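Local atomic coordinates of cupin 2, conserved barrel domain protein (Novosphingobium aromaticivorans DSM 12444, PDB entry 3ES1), a protein that is of unknown function but adopts a cupin-like beta-barrel fold and assembles from two copies of the chain. Residues A[128-131]-A[132-135]. Residues are numbered along the deposited sequence; the frame is centred on the assembly and turned at random.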
loop_
_atom_site.group_PDB
_atom_site.type_symbol
_atom_site.label_atom_id
_atom_site.label_comp_id
_atom_site.label_asym_id
_atom_site.label_seq_id
_atom_site.Cartn_x
_atom_site.Cartn_y
_atom_site.Cartn_z
ATOM N N ILE A 128 -6.536 6.882 -0.045
ATOM C CA ILE A 128 -7.712 6.591 -0.842
ATOM C C ILE A 128 -7.967 5.077 -0.879
ATOM O O ILE A 128 -7.057 4.284 -1.113
ATOM C CB ILE A 128 -7.617 7.087 -2.298
ATOM C CG1 ILE A 128 -7.185 8.581 -2.353
ATOM C CG2 ILE A 128 -8.927 6.848 -2.996
ATOM C CD1 ILE A 128 -5.681 8.697 -2.558
ATOM N N VAL A 129 -9.217 4.719 -0.602
ATOM C CA VAL A 129 -9.711 3.339 -0.822
ATOM C C VAL A 129 -10.609 3.361 -2.054
ATOM O O VAL A 129 -11.761 3.804 -1.988
ATOM C CB VAL A 129 -10.453 2.813 0.432
ATOM C CG1 VAL A 129 -10.878 1.348 0.286
ATOM C CG2 VAL A 129 -9.553 3.001 1.695
ATOM N N GLN A 130 -10.069 2.908 -3.174
ATOM C CA GLN A 130 -10.734 2.986 -4.461
ATOM C C GLN A 130 -11.435 1.670 -4.727
ATOM O O GLN A 130 -10.822 0.713 -4.990
ATOM C CB GLN A 130 -9.754 3.358 -5.598
ATOM C CG GLN A 130 -10.339 3.589 -6.963
ATOM C CD GLN A 130 -10.538 5.069 -7.269
ATOM O OE1 GLN A 130 -11.617 5.529 -7.360
ATOM N NE2 GLN A 130 -9.493 5.777 -7.362
ATOM N N ARG A 131 -12.750 1.667 -4.625
ATOM C CA ARG A 131 -13.557 0.426 -4.631
ATOM C C ARG A 131 -14.164 0.118 -6.020
ATOM O O ARG A 131 -15.364 -0.091 -6.167
ATOM C CB ARG A 131 -14.595 0.471 -3.501
ATOM C CG ARG A 131 -13.934 0.462 -2.098
ATOM C CD ARG A 131 -14.917 0.585 -0.975
ATOM N NE ARG A 131 -15.923 -0.476 -1.070
ATOM C CZ ARG A 131 -17.161 -0.297 -1.489
ATOM N NH1 ARG A 131 -17.569 0.893 -1.880
ATOM N NH2 ARG A 131 -17.982 -1.333 -1.554
ATOM N N GLY A 132 -13.261 0.046 -6.990
ATOM C CA GLY A 132 -13.549 -0.399 -8.390
ATOM C C GLY A 132 -14.324 0.643 -9.166
ATOM O O GLY A 132 -15.072 0.380 -10.105
ATOM N N THR A 133 -14.102 1.866 -8.748
ATOM C CA THR A 133 -14.766 3.041 -9.329
ATOM C C THR A 133 -14.062 3.722 -10.491
ATOM O O THR A 133 -12.830 3.932 -10.500
ATOM C CB THR A 133 -15.009 4.064 -8.217
ATOM O OG1 THR A 133 -13.870 4.118 -7.366
ATOM C CG2 THR A 133 -16.245 3.649 -7.337
ATOM N N ASN A 134 -14.884 4.115 -11.453
ATOM C CA ASN A 134 -14.461 5.067 -12.492
ATOM C C ASN A 134 -13.888 6.342 -11.860
ATOM O O ASN A 134 -14.494 6.940 -10.958
ATOM C CB ASN A 134 -15.633 5.400 -13.428
ATOM C CG ASN A 134 -15.174 5.944 -14.735
ATOM O OD1 ASN A 134 -14.115 5.539 -15.273
ATOM N ND2 ASN A 134 -15.965 6.877 -15.287
ATOM N N HIS A 135 -12.683 6.693 -12.271
ATOM C CA HIS A 135 -11.966 7.883 -11.724
ATOM C C HIS A 135 -10.840 8.410 -12.608
ATOM O O HIS A 135 -10.295 7.710 -13.475
ATOM C CB HIS A 135 -11.324 7.532 -10.366
ATOM C CG HIS A 135 -10.212 6.541 -10.506
ATOM N ND1 HIS A 135 -10.456 5.200 -10.720
ATOM C CD2 HIS A 135 -8.874 6.713 -10.658
ATOM C CE1 HIS A 135 -9.301 4.570 -10.875
ATOM N NE2 HIS A 135 -8.331 5.468 -10.872
#
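The Q130 amide lies stacked on one face of the H135 imidazole, with planes 20° apart. The stack joins strand 127-130 of the cupin barrel to the loop that leads to strand 136-138. Q130 NE2 sits over the ring centre, 3.3 Å from H135 CG. At the ring edge, in plane, H135 ND1 gives T133 O, in its own loop, a nearly straight hydrogen bond of 2.7 Å. The rings of H95 and W137 also meet the imidazole, both inclined to it.

Q130 reaches across because CG is anti to its backbone N (chi1 -175°) and the chain then bends at chi2. NE2 covers the imidazole, while Q130 OE1 accepts a hydrogen bond of 2.7 Å from T133 OG1. That donor lies in the carbonyl plane, on a lone pair. T133 OG1 also bonds T19 of the second subunit, linking the turn to the dimer interface. There R131 NH2 forms a salt bridge with E63 of the second subunit and hydrogen-bonds the backbone oxygen of D62 of that subunit.

With an alanine at H135, the Q130 amide would probably lose the ring it stacks on, and T133 O its side-chain donor.

The turn passes through G132, whose positive phi of 73° goes with a conformation where a CB would clash with R131 O. A weak hydrogen bond spans it, from G132 N to Q130 O at 3.2 Å.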